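Local coordinates for beta-1,3-1,4-glucanase (Caldicellulosiruptor sp. F32, PDB 5H4R), which probably hydrolyses mixed-linkage beta-1,3-1,4-glucans such as lichenan, as a glycoside hydrolase of family 5, and binds cellotetraose in the form studied here, at residues D143-P146 with G147-Y150; T158-K161 with Y162-I166; I214-L217 with N218-V222. The protein carries 1 engineered substitution. All coordinates share one frame; numbering follows the deposited sequence.

Interaction 1: D143-P146 with G147-Y150; sequences DIMP and GYYY
Pro146 sets its CG over one face of the Tyr150 ring, 4.1 Å from the centroid and only 7° off the ring normal, a CH-pi contact. The two side chains run alongside each other and point the same way. Met145 and Tyr148 make a second such pair, but here the ring is met at its edge, where Met145 CG comes within 3.5 Å of Tyr148 CD2. The sulfur follows obliquely, a Met-aromatic contact without stacking. Met145 reaches the ring with CG wedged between its own backbone N and carbonyl carbon (chi1 38°), and the bend at its thioether end keeps CE beside Tyr148 CE2.

The backbone beneath is a type II beta turn from Met145 to Tyr148, in the loop that follows barrel strand 135-139 of this TIM-barrel enzyme. Tyr148 N closes it on Met145 O at 2.9 Å, and Gly147 takes the positive phi that would jam a side chain against the preceding carbonyl. Either side of the turn the backbones of Ile144 and Tyr149 form a single bridge: Tyr149 N meets Asp143 O at 3.1 Å, nearly head-on to the carbonyl, while Met145 N returns a weak bond to Tyr149 O. Ile144 CD1 rests 3.7 Å from Tyr149 CD1. Beyond the turn, the Asp143 carboxylate is gripped by His104, Trp103 N and Tyr162, and Tyr150 OH bonds to Thr192 N.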
loop_
_atom_site.group_PDB
_atom_site.type_symbol
_atom_site.label_atom_id
_atom_site.label_comp_id
_atom_site.label_asym_id
_atom_site.label_seq_id
_atom_site.Cartn_x
_atom_site.Cartn_y
_atom_site.Cartn_z
ATOM N N ASP A 143 9.012 3.092 -9.153
ATOM C CA ASP A 143 10.403 2.943 -9.551
ATOM C C ASP A 143 10.636 1.630 -10.293
ATOM O O ASP A 143 11.752 1.113 -10.316
ATOM C CB ASP A 143 11.326 3.009 -8.334
ATOM C CG ASP A 143 11.324 4.369 -7.650
ATOM O OD1 ASP A 143 10.959 5.365 -8.289
ATOM O OD2 ASP A 143 11.758 4.440 -6.479
ATOM N N ILE A 144 9.604 1.082 -10.933
ATOM C CA ILE A 144 9.691 -0.250 -11.525
ATOM C C ILE A 144 10.087 -0.054 -12.989
ATOM O O ILE A 144 9.248 0.075 -13.884
ATOM C CB ILE A 144 8.393 -1.035 -11.358
ATOM C CG1 ILE A 144 7.906 -0.968 -9.900
ATOM C CG2 ILE A 144 8.585 -2.484 -11.829
ATOM C CD1 ILE A 144 8.881 -1.528 -8.854
ATOM N N MET A 145 11.393 -0.041 -13.234
ATOM C CA MET A 145 11.925 0.170 -14.572
ATOM C C MET A 145 13.354 -0.345 -14.608
ATOM O O MET A 145 14.054 -0.308 -13.589
ATOM C CB MET A 145 11.859 1.656 -14.953
ATOM C CG MET A 145 12.173 2.601 -13.830
ATOM S SD MET A 145 11.507 4.285 -14.059
ATOM C CE MET A 145 12.492 4.723 -15.466
ATOM N N PRO A 146 13.817 -0.820 -15.756
ATOM C CA PRO A 146 15.212 -1.244 -15.860
ATOM C C PRO A 146 16.149 -0.110 -15.458
ATOM O O PRO A 146 15.950 1.045 -15.818
ATOM C CB PRO A 146 15.355 -1.617 -17.340
ATOM C CG PRO A 146 13.954 -1.978 -17.763
ATOM C CD PRO A 146 13.084 -1.012 -17.022
ATOM N N GLY A 147 17.161 -0.445 -14.673
ATOM C CA GLY A 147 18.057 0.551 -14.144
ATOM C C GLY A 147 17.718 0.996 -12.743
ATOM O O GLY A 147 18.586 1.554 -12.062
ATOM N N TYR A 148 16.477 0.764 -12.299
ATOM C CA TYR A 148 16.106 0.976 -10.905
ATOM C C TYR A 148 15.668 -0.380 -10.366
ATOM O O TYR A 148 16.487 -1.300 -10.320
ATOM C CB TYR A 148 15.096 2.122 -10.786
ATOM C CG TYR A 148 15.648 3.410 -11.353
ATOM C CD1 TYR A 148 16.627 4.122 -10.676
ATOM C CD2 TYR A 148 15.212 3.904 -12.563
ATOM C CE1 TYR A 148 17.160 5.289 -11.201
ATOM C CE2 TYR A 148 15.733 5.083 -13.088
ATOM C CZ TYR A 148 16.704 5.761 -12.401
ATOM O OH TYR A 148 17.236 6.932 -12.915
ATOM N N TYR A 149 14.402 -0.539 -9.962
ATOM C CA TYR A 149 13.879 -1.828 -9.489
ATOM C C TYR A 149 13.271 -2.551 -10.688
ATOM O O TYR A 149 12.286 -2.082 -11.267
ATOM C CB TYR A 149 12.836 -1.632 -8.380
ATOM C CG TYR A 149 12.381 -2.919 -7.717
ATOM C CD1 TYR A 149 11.674 -3.883 -8.430
ATOM C CD2 TYR A 149 12.691 -3.187 -6.377
ATOM C CE1 TYR A 149 11.275 -5.063 -7.839
ATOM C CE2 TYR A 149 12.283 -4.364 -5.782
ATOM C CZ TYR A 149 11.574 -5.287 -6.512
ATOM O OH TYR A 149 11.177 -6.459 -5.907
ATOM N N TYR A 150 13.865 -3.671 -11.089
ATOM C CA TYR A 150 13.231 -4.466 -12.134
ATOM C C TYR A 150 13.438 -5.960 -11.866
ATOM O O TYR A 150 14.584 -6.430 -11.795
ATOM C CB TYR A 150 13.752 -4.080 -13.523
ATOM C CG TYR A 150 12.735 -4.349 -14.599
ATOM C CD1 TYR A 150 11.571 -3.568 -14.693
ATOM C CD2 TYR A 150 12.882 -5.417 -15.481
ATOM C CE1 TYR A 150 10.619 -3.816 -15.656
ATOM C CE2 TYR A 150 11.936 -5.679 -16.438
ATOM C CZ TYR A 150 10.807 -4.873 -16.533
ATOM O OH TYR A 150 9.885 -5.189 -17.498
#

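Interaction 2: T158-K161 with Y162-I166; sequences TSIK and YVKSI
Ile160 and Lys164, one helical turn apart, lie side by side and point the same way, with Ile160 CG2 touching Lys164 CE at 3.7 Å. The branch that does this is the methyl anti to the Ile160 backbone N, while CG1 (chi1 -71°) swings back beside that nitrogen. Lys164 runs extended beyond CG, so its methylenes follow the isoleucine and its CG also passes 3.3 Å from Ile160 O.

This flank of helix 156-173 is turned to helix 205-226: Ile160 meets Lys216, and Lys164 meets Val220 and Thr224. Lys161 is the residue on the solvent side; its chain stays straight until a final bend at NZ.

The tight side is made by Ser159, Tyr162, Val163 and Ser165, all buried. Val163 CG2 packs 3.3 Å from Ser159 O, the same carbonyl that receives Val163 N at 2.9 Å in an almost straight bond (177°). Within 162-166, Ile166 CG1, four residues after Tyr162, lies 3.6 Å above the plane of the Tyr162 ring, displaced toward its rim. Phe112 meets that ring edge-to-face, and the serine hydroxyls are paired as well, Ser159 OG with Tyr150 O and His155 O, Ser165 OG with Asn111 O.

Four successive i to i+4 backbone bonds, from Tyr162 N to Thr158 O through Ser165 N to Lys161 O, run through the contact. The chemistry thus divides: buried hydroxyls spend their hydrogen bonds on the neighbouring loops, whereas Lys164 lends its methylenes to packing and the charged end of Lys161 finds a weak hydrogen bond at Asn111 OD1.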
loop_
_atom_site.group_PDB
_atom_site.type_symbol
_atom_site.label_atom_id
_atom_site.label_comp_id
_atom_site.label_asym_id
_atom_site.label_seq_id
_atom_site.Cartn_x
_atom_site.Cartn_y
_atom_site.Cartn_z
ATOM N N THR A 158 21.542 -4.798 -10.990
ATOM C CA THR A 158 21.210 -3.395 -10.739
ATOM C C THR A 158 20.042 -3.252 -9.771
ATOM O O THR A 158 20.027 -2.328 -8.947
ATOM C CB THR A 158 20.911 -2.714 -12.061
ATOM O OG1 THR A 158 22.102 -2.754 -12.859
ATOM C CG2 THR A 158 20.520 -1.264 -11.834
ATOM N N SER A 159 19.073 -4.162 -9.825
ATOM C CA SER A 159 17.953 -4.082 -8.892
ATOM C C SER A 159 18.404 -4.305 -7.452
ATOM O O SER A 159 17.940 -3.615 -6.538
ATOM C CB SER A 159 16.879 -5.096 -9.279
ATOM O OG SER A 159 16.358 -4.773 -10.553
ATOM N N ILE A 160 19.301 -5.267 -7.231
ATOM C CA ILE A 160 19.881 -5.479 -5.905
ATOM C C ILE A 160 20.567 -4.208 -5.422
ATOM O O ILE A 160 20.389 -3.783 -4.276
ATOM C CB ILE A 160 20.861 -6.671 -5.939
ATOM C CG1 ILE A 160 20.089 -7.986 -6.108
ATOM C CG2 ILE A 160 21.702 -6.718 -4.677
ATOM C CD1 ILE A 160 20.938 -9.182 -6.457
ATOM N N LYS A 161 21.363 -3.584 -6.296
ATOM C CA LYS A 161 22.077 -2.363 -5.930
ATOM C C LYS A 161 21.111 -1.256 -5.549
ATOM O O LYS A 161 21.353 -0.496 -4.599
ATOM C CB LYS A 161 22.954 -1.920 -7.092
ATOM C CG LYS A 161 23.829 -0.752 -6.797
ATOM C CD LYS A 161 24.738 -0.428 -7.999
ATOM C CE LYS A 161 25.762 0.653 -7.692
ATOM N NZ LYS A 161 26.833 0.210 -6.759
ATOM N N TYR A 162 20.008 -1.142 -6.295
ATOM C CA TYR A 162 19.004 -0.113 -6.032
ATOM C C TYR A 162 18.302 -0.339 -4.699
ATOM O O TYR A 162 18.184 0.585 -3.885
ATOM C CB TYR A 162 17.982 -0.087 -7.180
ATOM C CG TYR A 162 17.004 1.068 -7.093
ATOM C CD1 TYR A 162 17.427 2.360 -7.335
ATOM C CD2 TYR A 162 15.650 0.870 -6.776
ATOM C CE1 TYR A 162 16.567 3.430 -7.263
ATOM C CE2 TYR A 162 14.770 1.966 -6.700
ATOM C CZ TYR A 162 15.242 3.234 -6.957
ATOM O OH TYR A 162 14.441 4.357 -6.902
ATOM N N VAL A 163 17.814 -1.559 -4.461
ATOM C CA VAL A 163 17.175 -1.879 -3.182
ATOM C C VAL A 163 18.146 -1.626 -2.030
ATOM O O VAL A 163 17.807 -0.958 -1.044
ATOM C CB VAL A 163 16.659 -3.333 -3.194
ATOM C CG1 VAL A 163 16.146 -3.748 -1.809
ATOM C CG2 VAL A 163 15.567 -3.496 -4.223
ATOM N N LYS A 164 19.382 -2.136 -2.149
ATOM C CA LYS A 164 20.386 -1.925 -1.101
ATOM C C LYS A 164 20.607 -0.441 -0.842
ATOM O O LYS A 164 20.630 0.003 0.312
ATOM C CB LYS A 164 21.705 -2.599 -1.476
ATOM C CG LYS A 164 21.730 -4.093 -1.324
ATOM C CD LYS A 164 23.169 -4.618 -1.430
ATOM C CE LYS A 164 23.214 -6.132 -1.304
ATOM N NZ LYS A 164 24.581 -6.674 -1.509
ATOM N N SER A 165 20.775 0.349 -1.902
ATOM C CA SER A 165 21.138 1.749 -1.714
ATOM C C SER A 165 19.982 2.568 -1.172
ATOM O O SER A 165 20.156 3.348 -0.227
ATOM C CB SER A 165 21.632 2.383 -3.001
ATOM O OG SER A 165 21.999 3.722 -2.693
ATOM N N ILE A 166 18.798 2.456 -1.791
ATOM C CA ILE A 166 17.641 3.190 -1.287
ATOM C C ILE A 166 17.380 2.842 0.168
ATOM O O ILE A 166 17.205 3.740 1.003
ATOM C CB ILE A 166 16.394 2.932 -2.152
ATOM C CG1 ILE A 166 16.581 3.457 -3.578
ATOM C CG2 ILE A 166 15.154 3.564 -1.515
ATOM C CD1 ILE A 166 16.806 4.976 -3.720
#

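Interaction 3: I214-L217 with N218-V222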
loop_
_atom_site.group_PDB
_atom_site.type_symbol
_atom_site.label_atom_id
_atom_site.label_comp_id
_atom_site.label_asym_id
_atom_site.label_seq_id
_atom_site.Cartn_x
_atom_site.Cartn_y
_atom_site.Cartn_z
ATOM N N ILE A 214 11.870 -11.418 -7.215
ATOM C CA ILE A 214 11.180 -10.686 -6.151
ATOM C C ILE A 214 11.526 -11.285 -4.797
ATOM O O ILE A 214 11.722 -10.552 -3.817
ATOM C CB ILE A 214 9.657 -10.664 -6.402
ATOM C CG1 ILE A 214 9.321 -9.719 -7.556
ATOM C CG2 ILE A 214 8.887 -10.171 -5.146
ATOM C CD1 ILE A 214 7.923 -9.845 -8.060
ATOM N N ASN A 215 11.603 -12.615 -4.716
ATOM C CA ASN A 215 12.036 -13.260 -3.473
ATOM C C ASN A 215 13.429 -12.776 -3.076
ATOM O O ASN A 215 13.673 -12.434 -1.913
ATOM C CB ASN A 215 12.025 -14.779 -3.623
ATOM C CG ASN A 215 10.624 -15.375 -3.613
ATOM O OD1 ASN A 215 9.681 -14.767 -3.106
ATOM N ND2 ASN A 215 10.492 -16.596 -4.154
ATOM N N LYS A 216 14.351 -12.725 -4.042
ATOM C CA LYS A 216 15.712 -12.285 -3.767
ATOM C C LYS A 216 15.732 -10.839 -3.304
ATOM O O LYS A 216 16.432 -10.479 -2.343
ATOM C CB LYS A 216 16.573 -12.440 -5.023
ATOM C CG LYS A 216 17.951 -11.779 -4.955
ATOM C CD LYS A 216 18.875 -12.442 -3.898
ATOM C CE LYS A 216 20.306 -11.922 -4.023
ATOM N NZ LYS A 216 21.187 -12.436 -2.941
ATOM N N LEU A 217 14.993 -9.979 -4.001
ATOM C CA LEU A 217 15.013 -8.557 -3.675
ATOM C C LEU A 217 14.328 -8.273 -2.344
ATOM O O LEU A 217 14.728 -7.341 -1.638
ATOM C CB LEU A 217 14.364 -7.777 -4.808
ATOM C CG LEU A 217 15.162 -7.838 -6.119
ATOM C CD1 LEU A 217 14.338 -7.381 -7.331
ATOM C CD2 LEU A 217 16.437 -7.002 -6.005
ATOM N N ASN A 218 13.320 -9.068 -1.976
ATOM C CA ASN A 218 12.717 -8.933 -0.652
ATOM C C ASN A 218 13.680 -9.373 0.437
ATOM O O ASN A 218 13.734 -8.752 1.508
ATOM C CB ASN A 218 11.414 -9.730 -0.557
ATOM C CG ASN A 218 10.236 -9.025 -1.195
ATOM O OD1 ASN A 218 10.233 -7.811 -1.381
ATOM N ND2 ASN A 218 9.184 -9.797 -1.488
ATOM N N GLN A 219 14.497 -10.377 0.163
ATOM C CA GLN A 219 15.514 -10.782 1.126
ATOM C C GLN A 219 16.601 -9.723 1.261
ATOM O O GLN A 219 17.065 -9.433 2.372
ATOM C CB GLN A 219 16.112 -12.125 0.708
ATOM C CG GLN A 219 17.079 -12.657 1.706
ATOM C CD GLN A 219 16.397 -13.127 2.965
ATOM O OE1 GLN A 219 15.610 -14.090 2.947
ATOM N NE2 GLN A 219 16.682 -12.463 4.065
ATOM N N VAL A 220 17.015 -9.117 0.138
ATOM C CA VAL A 220 17.981 -8.024 0.178
ATOM C C VAL A 220 17.449 -6.878 1.024
ATOM O O VAL A 220 18.176 -6.296 1.852
ATOM C CB VAL A 220 18.305 -7.574 -1.261
ATOM C CG1 VAL A 220 19.115 -6.282 -1.277
ATOM C CG2 VAL A 220 19.066 -8.676 -1.975
ATOM N N PHE A 221 16.177 -6.533 0.826
ATOM C CA PHE A 221 15.535 -5.476 1.600
ATOM C C PHE A 221 15.616 -5.756 3.091
ATOM O O PHE A 221 16.040 -4.897 3.873
ATOM C CB PHE A 221 14.075 -5.330 1.142
ATOM C CG PHE A 221 13.142 -4.708 2.163
ATOM C CD1 PHE A 221 13.210 -3.351 2.465
ATOM C CD2 PHE A 221 12.171 -5.472 2.790
ATOM C CE1 PHE A 221 12.311 -2.791 3.392
ATOM C CE2 PHE A 221 11.281 -4.903 3.698
ATOM C CZ PHE A 221 11.363 -3.567 3.988
ATOM N N VAL A 222 15.192 -6.937 3.513
ATOM C CA VAL A 222 15.216 -7.253 4.939
ATOM C C VAL A 222 16.642 -7.180 5.468
ATOM O O VAL A 222 16.909 -6.552 6.503
ATOM C CB VAL A 222 14.582 -8.626 5.199
ATOM C CG1 VAL A 222 14.753 -9.054 6.653
ATOM C CG2 VAL A 222 13.110 -8.575 4.832
HETATM O O HOH W 1 9.583 -12.693 -1.214
#
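Asn218 lies alongside Ile214, one turn earlier on helix 205-226, and points the same way. Its CB is 3.4 Å from Ile214 O, the carbonyl that also accepts the Asn218 backbone N at 2.9 Å. CG lies anti to the carbonyl carbon of Asn218 (chi1 -79°), which turns the amide back along the helix and leaves CG as close to Ile214 O as CB is. At the tip the two branches part. OD1 stands farther from that oxygen, at 4.0 Å, while ND2 rides alongside Ile214 and reaches its CG2 methyl at 3.7 Å. ND2 also donates to a water at 2.9 Å and to Pro240 O at the end of a barrel strand. The water in turn donates to Asn215 OD1 at 2.8 Å, so it joins two side chains three residues apart on the same helix. With an alanine here, Pro240 O would probably lose this donor, the water one of its partners, and a gap would open beside Ile214 CG2.

The opposite flank is aliphatic. Lys216 and Val220 cross at an angle, with Lys216 CE 4.0 Å from Val220 CG2, and that same methyl nestles against Lys216 O. Beneath these side chains, regular i to i+4 backbone bonds continue through Phe221 N to Leu217 O.

Around the helix, Asn215 is held by Glu253 O and Lys255 N, and Gln219 by Lys258 N. Leu217, Lys216 and Val220 meet helix 156-173, while Asn218, Phe221 and Val222 touch strand 237-240, which places this segment as an outer-layer helix of the TIM barrel that packs on that strand and against the neighbouring helix.

From the N terminus the three contacts come in series, none nested in or crossing another. Interaction 1 closes the turn in the loop after strand 135-139; interaction 2 follows on helix 156-173, and interaction 3 on helix 205-226, after strand 181-184 has intervened. Both helical contacts stay within one helix and close no loop. The loop is tied to the first helix by Asp143 OD2 with Tyr162 OH and by Tyr150 O with Ser159 OG, both probable hydrogen bonds at 2.7 Å. Tyr149 reaches the second helix, its CZ 3.6 Å from Leu217 CD1. The helices meet through Lys164 and Val220, so the loop and the two outer helices pack against one another.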